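Local coordinates for bifunctional protein PutA (Bdellovibrio bacteriovorus, PDB 5UR2) that probably catalyses both steps of proline breakdown to glutamate, a flavin-dependent proline oxidation followed by NAD-dependent oxidation of glutamate semialdehyde, at residues R13-L18 and E442-P447; W168-A173 and M230-F235; S285-A290 and A338-E343. One frame throughout, in Å; residues are numbered along the deposited sequence.

In the fold
From the N terminus, helix 6-22 supplies the first half of contact 1, whose other half, at 442-447, is reached only after the eight-stranded proline dehydrogenase barrel is complete. Contacts 2 and 3 therefore both nest inside the loop that contact 1 closes. They follow in series: contact 2 joins the helices after the first and second barrel strands, and contact 3 joins the helices after the fourth and fifth. Neither pair touches the other, with centres about 28 Å apart. Contact 1 sits about 25 Å from contact 3 and about 38 Å from contact 2, centre to centre, and ties the N-terminal helix to the short helix 440-444.

Contact 1: R13-L18 and E442-P447; sequences RGEEIL and ELLKDP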
loop_
_atom_site.group_PDB
_atom_site.type_symbol
_atom_site.label_atom_id
_atom_site.label_comp_id
_atom_site.label_asym_id
_atom_site.label_seq_id
_atom_site.Cartn_x
_atom_site.Cartn_y
_atom_site.Cartn_z
ATOM N N ARG B 13 -12.598 52.970 -31.469
ATOM C CA ARG B 13 -11.515 52.756 -32.423
ATOM C C ARG B 13 -11.456 51.301 -32.870
ATOM O O ARG B 13 -11.242 51.017 -34.055
ATOM C CB ARG B 13 -10.183 53.194 -31.819
ATOM C CG ARG B 13 -9.011 52.999 -32.760
ATOM C CD ARG B 13 -9.212 53.839 -34.006
ATOM N NE ARG B 13 -9.516 55.225 -33.672
ATOM C CZ ARG B 13 -8.604 56.173 -33.481
ATOM N NH1 ARG B 13 -7.312 55.890 -33.612
ATOM N NH2 ARG B 13 -8.990 57.411 -33.171
ATOM N N GLY B 14 -11.652 50.367 -31.931
ATOM C CA GLY B 14 -11.671 48.959 -32.294
ATOM C C GLY B 14 -12.810 48.612 -33.234
ATOM O O GLY B 14 -12.647 47.804 -34.155
ATOM N N GLU B 15 -13.972 49.246 -33.040
ATOM C CA GLU B 15 -15.098 49.004 -33.934
ATOM C C GLU B 15 -14.796 49.488 -35.348
ATOM O O GLU B 15 -15.169 48.826 -36.325
ATOM C CB GLU B 15 -16.359 49.680 -33.390
ATOM C CG GLU B 15 -16.927 49.011 -32.142
ATOM C CD GLU B 15 -18.114 49.767 -31.562
ATOM O OE1 GLU B 15 -18.391 50.883 -32.040
ATOM O OE2 GLU B 15 -18.771 49.243 -30.635
ATOM N N GLU B 16 -14.107 50.629 -35.479
ATOM C CA GLU B 16 -13.698 51.090 -36.804
ATOM C C GLU B 16 -12.755 50.100 -37.467
ATOM O O GLU B 16 -12.930 49.762 -38.643
ATOM C CB GLU B 16 -13.027 52.458 -36.710
ATOM C CG GLU B 16 -12.419 52.938 -38.027
ATOM C CD GLU B 16 -11.616 54.228 -37.875
ATOM O OE1 GLU B 16 -11.664 54.836 -36.776
ATOM O OE2 GLU B 16 -10.957 54.639 -38.859
ATOM N N ILE B 17 -11.776 49.588 -36.710
ATOM C CA ILE B 17 -10.794 48.663 -37.271
ATOM C C ILE B 17 -11.475 47.393 -37.759
ATOM O O ILE B 17 -11.199 46.907 -38.862
ATOM C CB ILE B 17 -9.692 48.362 -36.231
ATOM C CG1 ILE B 17 -8.830 49.608 -35.997
ATOM C CG2 ILE B 17 -8.866 47.144 -36.636
ATOM C CD1 ILE B 17 -7.860 49.463 -34.834
ATOM N N LEU B 18 -12.398 46.854 -36.966
ATOM C CA LEU B 18 -13.110 45.650 -37.383
ATOM C C LEU B 18 -14.046 45.926 -38.560
ATOM O O LEU B 18 -14.271 45.038 -39.394
ATOM C CB LEU B 18 -13.871 45.062 -36.196
ATOM C CG LEU B 18 -12.955 44.546 -35.072
ATOM C CD1 LEU B 18 -13.721 44.320 -33.788
ATOM C CD2 LEU B 18 -12.264 43.266 -35.473
ATOM N N GLU B 442 -17.349 41.846 -26.220
ATOM C CA GLU B 442 -16.410 41.023 -25.469
ATOM C C GLU B 442 -15.000 41.164 -26.025
ATOM O O GLU B 442 -14.032 41.196 -25.265
ATOM C CB GLU B 442 -16.854 39.560 -25.481
ATOM N N LEU B 443 -14.863 41.274 -27.347
ATOM C CA LEU B 443 -13.530 41.365 -27.935
ATOM C C LEU B 443 -12.832 42.672 -27.591
ATOM O O LEU B 443 -11.600 42.716 -27.554
ATOM C CB LEU B 443 -13.595 41.209 -29.455
ATOM C CG LEU B 443 -13.959 39.844 -30.063
ATOM C CD1 LEU B 443 -14.267 40.020 -31.554
ATOM C CD2 LEU B 443 -12.872 38.799 -29.857
ATOM N N LEU B 444 -13.581 43.746 -27.373
ATOM C CA LEU B 444 -12.995 45.069 -27.208
ATOM C C LEU B 444 -13.029 45.584 -25.777
ATOM O O LEU B 444 -12.640 46.733 -25.547
ATOM C CB LEU B 444 -13.707 46.075 -28.117
ATOM C CG LEU B 444 -13.584 45.830 -29.618
ATOM C CD1 LEU B 444 -14.294 46.949 -30.341
ATOM C CD2 LEU B 444 -12.121 45.776 -30.047
ATOM N N LYS B 445 -13.497 44.783 -24.821
ATOM C CA LYS B 445 -13.695 45.268 -23.463
ATOM C C LYS B 445 -12.356 45.519 -22.768
ATOM O O LYS B 445 -11.310 44.962 -23.129
ATOM C CB LYS B 445 -14.509 44.272 -22.638
ATOM C CG LYS B 445 -13.661 43.166 -22.009
ATOM C CD LYS B 445 -14.487 42.266 -21.094
ATOM C CE LYS B 445 -13.595 41.364 -20.245
ATOM N NZ LYS B 445 -12.830 40.378 -21.067
ATOM N N ASP B 446 -12.412 46.365 -21.756
ATOM C CA ASP B 446 -11.223 46.735 -21.004
ATOM C C ASP B 446 -10.724 45.529 -20.214
ATOM O O ASP B 446 -11.440 45.041 -19.334
ATOM C CB ASP B 446 -11.563 47.926 -20.092
ATOM C CG ASP B 446 -10.377 48.409 -19.264
ATOM O OD1 ASP B 446 -9.254 47.880 -19.421
ATOM O OD2 ASP B 446 -10.569 49.356 -18.474
ATOM N N PRO B 447 -9.508 45.032 -20.477
ATOM C CA PRO B 447 -9.005 43.879 -19.705
ATOM C C PRO B 447 -8.890 44.160 -18.222
ATOM O O PRO B 447 -8.934 43.213 -17.414
ATOM C CB PRO B 447 -7.625 43.614 -20.327
ATOM C CG PRO B 447 -7.230 44.951 -20.928
ATOM C CD PRO B 447 -8.505 45.543 -21.434
#
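Gly14 and Leu444 bring the backbones closest, their CA atoms 6.5 Å apart, where helix 6-22 passes helix 440-444. Leu444 carries the contact, contributing 73 of the 167 Å² buried in total, and its two methyl groups divide the work. CD1 rests on the helix backbone itself, 3.7 Å from Gly14 C and 3.6 Å from Glu15 N. CD2 lies over Gly14 CA at 3.9 Å, an approach possible because Gly14 has no side chain on the surface facing the leucine. With CG of Leu444 anti to its own carbonyl carbon (chi1 -64°), the branch is directed at this bare part of the helix.

Two further side chains border the leucine. Leu18, one turn after Gly14 and linked to it by the bond from Leu18 N to Gly14 O, meets the CD2 branch through its CD1 at 4.3 Å. On the solvent side, the aliphatic CG of Glu15 touches Leu444 CD1 at 3.8 Å. No hydrogen bond crosses between the segments; Leu444 O instead accepts one from Arg358 NH1. Arg13 forms a salt bridge with Glu368, on the same helix 357-369 as Arg358. A leucine set against a glycine of a helix thus joins helix 6-22, in the PutA N-terminal domain, to the short helix 440-444 that follows the proline dehydrogenase barrel.

Contact 2: W168-A173 and M230-F235; sequences WLAKDA and MEKGVF
Ala170 faces Lys232 and Val234 across two neighbouring helices of the proline dehydrogenase domain, a TIM (beta/alpha)8 barrel in which eight parallel strands close into a ring with helices between them. Helix 152-173 follows strand 138-144, helix 211-232 follows strand 194-197, and the contact lies where the second helix ends and the chain turns into strand 235-238.

Apolar contacts carry the pair. The Ala170 methyl group points at the other segment and has 53 of the 100 Å² buried in total on its residue. It touches Lys232 through the start of that side chain, CB to CB at 3.7 Å, and reaches the CG2 branch of Val234, Ala170 CB to Val234 CG2, at 3.9 Å. The nearest CA pair, Ala170 and Lys232, is 6.3 Å apart, a close approach consistent with a methyl being the whole side chain on one side.

Backbone bonding sets the shape of the second segment and contributes nothing across the interface. Gly233 closes the helix in a Schellman motif: its phi is positive at 71°, and two bonds run back into the last turn, among them Gly233 N to Met230 O at 3.2 Å. Beyond this cap Val234 has its CB directed at the 168-173 segment, just before Phe235 joins the sheet by backbone bonds with Val193 and Val195. Val234 O accepts a hydrogen bond from Tyr265 OH.

The charged groups nearest the interface are two exposed lysines. Lys171 NZ pairs with Glu174 OE2, which probably offsets the like charge nearby. Bent at chi2 (-58°), the Lys232 chain carries its amine to a point where NZ stands 5.8 Å from Lys171 NZ.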
loop_
_atom_site.group_PDB
_atom_site.type_symbol
_atom_site.label_atom_id
_atom_site.label_comp_id
_atom_site.label_asym_id
_atom_site.label_seq_id
_atom_site.Cartn_x
_atom_site.Cartn_y
_atom_site.Cartn_z
ATOM N N TRP B 168 25.186 41.655 -46.105
ATOM C CA TRP B 168 24.556 41.406 -47.396
ATOM C C TRP B 168 23.226 42.156 -47.554
ATOM O O TRP B 168 22.933 42.679 -48.635
ATOM C CB TRP B 168 24.384 39.898 -47.561
ATOM C CG TRP B 168 23.567 39.495 -48.699
ATOM C CD1 TRP B 168 23.988 39.298 -49.979
ATOM C CD2 TRP B 168 22.171 39.199 -48.678
ATOM N NE1 TRP B 168 22.934 38.904 -50.762
ATOM C CE2 TRP B 168 21.804 38.835 -49.988
ATOM C CE3 TRP B 168 21.193 39.203 -47.675
ATOM C CZ2 TRP B 168 20.496 38.484 -50.331
ATOM C CZ3 TRP B 168 19.894 38.859 -48.013
ATOM C CH2 TRP B 168 19.556 38.504 -49.333
ATOM N N LEU B 169 22.394 42.202 -46.503
ATOM C CA LEU B 169 21.124 42.930 -46.600
ATOM C C LEU B 169 21.341 44.440 -46.676
ATOM O O LEU B 169 20.657 45.132 -47.443
ATOM C CB LEU B 169 20.204 42.583 -45.433
ATOM C CG LEU B 169 18.938 41.818 -45.797
ATOM C CD1 LEU B 169 18.018 41.674 -44.587
ATOM C CD2 LEU B 169 18.225 42.531 -46.934
ATOM N N ALA B 170 22.263 44.974 -45.871
ATOM C CA ALA B 170 22.581 46.395 -45.991
ATOM C C ALA B 170 23.061 46.725 -47.403
ATOM O O ALA B 170 22.650 47.738 -47.988
ATOM C CB ALA B 170 23.636 46.800 -44.957
ATOM N N LYS B 171 23.887 45.847 -47.983
ATOM C CA LYS B 171 24.409 46.078 -49.326
ATOM C C LYS B 171 23.287 46.120 -50.359
ATOM O O LYS B 171 23.248 47.013 -51.208
ATOM C CB LYS B 171 25.440 45.006 -49.683
ATOM C CG LYS B 171 26.045 45.158 -51.095
ATOM C CD LYS B 171 26.705 46.526 -51.313
ATOM C CE LYS B 171 27.884 46.760 -50.367
ATOM N NZ LYS B 171 28.412 48.157 -50.476
ATOM N N ASP B 172 22.365 45.158 -50.308
ATOM C CA ASP B 172 21.264 45.177 -51.267
ATOM C C ASP B 172 20.357 46.387 -51.046
ATOM O O ASP B 172 19.850 46.973 -52.011
ATOM C CB ASP B 172 20.470 43.871 -51.191
ATOM C CG ASP B 172 19.575 43.662 -52.399
ATOM O OD1 ASP B 172 20.088 43.193 -53.440
ATOM O OD2 ASP B 172 18.365 43.951 -52.314
ATOM N N ALA B 173 20.145 46.786 -49.790
ATOM C CA ALA B 173 19.255 47.907 -49.516
ATOM C C ALA B 173 19.800 49.246 -49.998
ATOM O O ALA B 173 19.041 50.220 -50.058
ATOM C CB ALA B 173 18.946 47.978 -48.024
ATOM N N MET B 230 25.530 48.882 -36.489
ATOM C CA MET B 230 25.702 50.320 -36.351
ATOM C C MET B 230 26.465 50.879 -37.540
ATOM O O MET B 230 26.064 51.888 -38.129
ATOM C CB MET B 230 26.431 50.632 -35.047
ATOM C CG MET B 230 26.629 52.121 -34.776
ATOM S SD MET B 230 27.453 52.442 -33.190
ATOM C CE MET B 230 29.035 51.656 -33.499
ATOM N N GLU B 231 27.543 50.206 -37.937
ATOM C CA GLU B 231 28.334 50.718 -39.047
ATOM C C GLU B 231 27.524 50.755 -40.337
ATOM O O GLU B 231 27.662 51.693 -41.124
ATOM C CB GLU B 231 29.600 49.872 -39.222
ATOM C CG GLU B 231 30.617 50.073 -38.113
ATOM C CD GLU B 231 31.710 49.026 -38.101
ATOM O OE1 GLU B 231 31.619 48.059 -38.880
ATOM O OE2 GLU B 231 32.658 49.165 -37.297
ATOM N N LYS B 232 26.617 49.808 -40.531
ATOM C CA LYS B 232 25.860 49.740 -41.771
ATOM C C LYS B 232 24.537 50.487 -41.712
ATOM O O LYS B 232 23.779 50.435 -42.685
ATOM C CB LYS B 232 25.604 48.279 -42.159
ATOM C CG LYS B 232 26.852 47.421 -42.386
ATOM C CD LYS B 232 27.778 47.984 -43.467
ATOM C CE LYS B 232 28.803 46.914 -43.885
ATOM N NZ LYS B 232 29.822 47.396 -44.863
ATOM N N GLY B 233 24.233 51.173 -40.610
ATOM C CA GLY B 233 22.941 51.828 -40.505
ATOM C C GLY B 233 21.796 50.851 -40.347
ATOM O O GLY B 233 20.666 51.136 -40.761
ATOM N N VAL B 234 22.075 49.692 -39.789
ATOM C CA VAL B 234 21.104 48.625 -39.631
ATOM C C VAL B 234 20.538 48.682 -38.219
ATOM O O VAL B 234 21.255 48.988 -37.259
ATOM C CB VAL B 234 21.777 47.272 -39.943
ATOM C CG1 VAL B 234 20.962 46.089 -39.440
ATOM C CG2 VAL B 234 22.036 47.173 -41.452
ATOM N N PHE B 235 19.237 48.422 -38.097
ATOM C CA PHE B 235 18.603 48.266 -36.795
ATOM C C PHE B 235 18.861 46.856 -36.274
ATOM O O PHE B 235 18.627 45.871 -36.986
ATOM C CB PHE B 235 17.100 48.530 -36.901
ATOM C CG PHE B 235 16.422 48.742 -35.574
ATOM C CD1 PHE B 235 16.223 47.682 -34.697
ATOM C CD2 PHE B 235 15.980 50.004 -35.204
ATOM C CE1 PHE B 235 15.605 47.872 -33.465
ATOM C CE2 PHE B 235 15.367 50.205 -33.975
ATOM C CZ PHE B 235 15.173 49.126 -33.102
#

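Contact 3: S285-A290 and A338-E343; sequences SLTEFA and AKYLLE
Thr287 and Tyr340, with 48 and 40 Å² covered, supply most of the 112 Å² buried here. The threonine meets the tyrosine ring at its edge: Thr287 OG1 is 3.6 Å from Tyr340 CE2 and 4.0 Å from CD2, lying near the ring plane, while Thr287 CB is in that plane, 4.0 Å from CE2. At these distances, and with no hydrogen bond across the segments, the contact is van der Waals. The hydroxyl is used within its own helix, where Thr287 OG1 bonds to Val283 O one turn earlier; chi1 of -60° sets OG1 beside the backbone N, in position for that bond.

The helices are 279-293 and 327-343, which precede the fifth and sixth strands of the proline dehydrogenase barrel and so are neighbours in its outer layer. Their local axes run nearly parallel, at 11°, and approach to 11.0 Å, a separation spanned by side chains, with the closest CA atoms, those of Thr287 and Leu341, still 7.6 Å apart.

With CG anti to the backbone N (chi1 -168°), Tyr340 extends its ring toward helix 279-293, where the tyrosine side chain also touches Val283 and Lys284. Leu341 adds 15 Å², its CD2 coming 4.3 Å from Thr287 OG1. That side chain also packs on Val283 and, on strand 349-353, on Pro350.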
loop_
_atom_site.group_PDB
_atom_site.type_symbol
_atom_site.label_atom_id
_atom_site.label_comp_id
_atom_site.label_asym_id
_atom_site.label_seq_id
_atom_site.Cartn_x
_atom_site.Cartn_y
_atom_site.Cartn_z
ATOM N N SER B 285 12.496 50.639 -15.238
ATOM C CA SER B 285 13.937 50.612 -15.042
ATOM C C SER B 285 14.674 50.909 -16.347
ATOM O O SER B 285 15.647 51.671 -16.359
ATOM C CB SER B 285 14.320 49.253 -14.447
ATOM O OG SER B 285 15.711 49.149 -14.289
ATOM N N LEU B 286 14.198 50.357 -17.465
ATOM C CA LEU B 286 14.788 50.673 -18.769
ATOM C C LEU B 286 14.590 52.139 -19.155
ATOM O O LEU B 286 15.429 52.706 -19.866
ATOM C CB LEU B 286 14.206 49.760 -19.844
ATOM C CG LEU B 286 14.717 48.311 -19.862
ATOM C CD1 LEU B 286 13.805 47.437 -20.732
ATOM C CD2 LEU B 286 16.125 48.284 -20.409
ATOM N N THR B 287 13.483 52.766 -18.736
ATOM C CA THR B 287 13.283 54.181 -19.050
ATOM C C THR B 287 14.292 55.061 -18.309
ATOM O O THR B 287 14.901 55.956 -18.910
ATOM C CB THR B 287 11.844 54.612 -18.715
ATOM O OG1 THR B 287 10.913 53.831 -19.478
ATOM C CG2 THR B 287 11.621 56.083 -19.063
ATOM N N GLU B 288 14.501 54.807 -17.011
ATOM C CA GLU B 288 15.533 55.540 -16.278
ATOM C C GLU B 288 16.885 55.367 -16.943
ATOM O O GLU B 288 17.631 56.335 -17.114
ATOM C CB GLU B 288 15.615 55.052 -14.825
ATOM C CG GLU B 288 14.350 55.266 -14.030
ATOM C CD GLU B 288 13.925 56.729 -14.010
ATOM O OE1 GLU B 288 14.572 57.518 -13.281
ATOM O OE2 GLU B 288 12.961 57.089 -14.735
ATOM N N PHE B 289 17.193 54.140 -17.360
ATOM C CA PHE B 289 18.461 53.878 -18.024
ATOM C C PHE B 289 18.569 54.636 -19.344
ATOM O O PHE B 289 19.617 55.225 -19.641
ATOM C CB PHE B 289 18.618 52.369 -18.239
ATOM C CG PHE B 289 19.709 52.027 -19.173
ATOM C CD1 PHE B 289 21.023 52.110 -18.767
ATOM C CD2 PHE B 289 19.425 51.657 -20.471
ATOM C CE1 PHE B 289 22.035 51.810 -19.642
ATOM C CE2 PHE B 289 20.432 51.354 -21.345
ATOM C CZ PHE B 289 21.738 51.433 -20.933
ATOM N N ALA B 290 17.484 54.677 -20.130
ATOM C CA ALA B 290 17.510 55.415 -21.393
ATOM C C ALA B 290 17.835 56.883 -21.158
ATOM O O ALA B 290 18.571 57.503 -21.936
ATOM C CB ALA B 290 16.171 55.280 -22.125
ATOM N N ALA B 338 2.435 50.007 -22.131
ATOM C CA ALA B 338 2.387 50.821 -23.339
ATOM C C ALA B 338 2.180 52.297 -23.001
ATOM O O ALA B 338 2.868 53.171 -23.535
ATOM C CB ALA B 338 1.299 50.297 -24.278
ATOM N N LYS B 339 1.246 52.592 -22.093
ATOM C CA LYS B 339 1.013 53.981 -21.707
ATOM C C LYS B 339 2.283 54.605 -21.134
ATOM O O LYS B 339 2.629 55.746 -21.473
ATOM C CB LYS B 339 -0.147 54.068 -20.704
ATOM N N TYR B 340 3.009 53.857 -20.289
ATOM C CA TYR B 340 4.211 54.400 -19.659
ATOM C C TYR B 340 5.280 54.741 -20.698
ATOM O O TYR B 340 5.852 55.837 -20.676
ATOM C CB TYR B 340 4.760 53.415 -18.620
ATOM C CG TYR B 340 5.830 54.028 -17.735
ATOM C CD1 TYR B 340 5.486 54.728 -16.581
ATOM C CD2 TYR B 340 7.171 53.919 -18.054
ATOM C CE1 TYR B 340 6.453 55.302 -15.774
ATOM C CE2 TYR B 340 8.149 54.485 -17.250
ATOM C CZ TYR B 340 7.785 55.184 -16.117
ATOM O OH TYR B 340 8.766 55.738 -15.320
ATOM N N LEU B 341 5.560 53.814 -21.619
ATOM C CA LEU B 341 6.551 54.075 -22.657
ATOM C C LEU B 341 6.137 55.264 -23.523
ATOM O O LEU B 341 6.970 56.111 -23.860
ATOM C CB LEU B 341 6.746 52.824 -23.517
ATOM C CG LEU B 341 7.348 51.601 -22.810
ATOM C CD1 LEU B 341 7.036 50.314 -23.555
ATOM C CD2 LEU B 341 8.854 51.759 -22.645
ATOM N N LEU B 342 4.851 55.344 -23.894
ATOM C CA LEU B 342 4.374 56.488 -24.667
ATOM C C LEU B 342 4.558 57.786 -23.891
ATOM O O LEU B 342 5.006 58.796 -24.446
ATOM C CB LEU B 342 2.904 56.292 -25.033
ATOM C CG LEU B 342 2.663 55.231 -26.092
ATOM C CD1 LEU B 342 1.156 54.983 -26.237
ATOM C CD2 LEU B 342 3.312 55.685 -27.418
ATOM N N GLU B 343 4.246 57.757 -22.592
ATOM C CA GLU B 343 4.431 58.928 -21.746
ATOM C C GLU B 343 5.867 59.422 -21.765
ATOM O O GLU B 343 6.111 60.625 -21.608
ATOM C CB GLU B 343 4.019 58.592 -20.319
ATOM C CG GLU B 343 3.997 59.777 -19.424
ATOM C CD GLU B 343 2.827 60.676 -19.743
ATOM O OE1 GLU B 343 1.677 60.165 -19.784
ATOM O OE2 GLU B 343 3.071 61.882 -19.964
#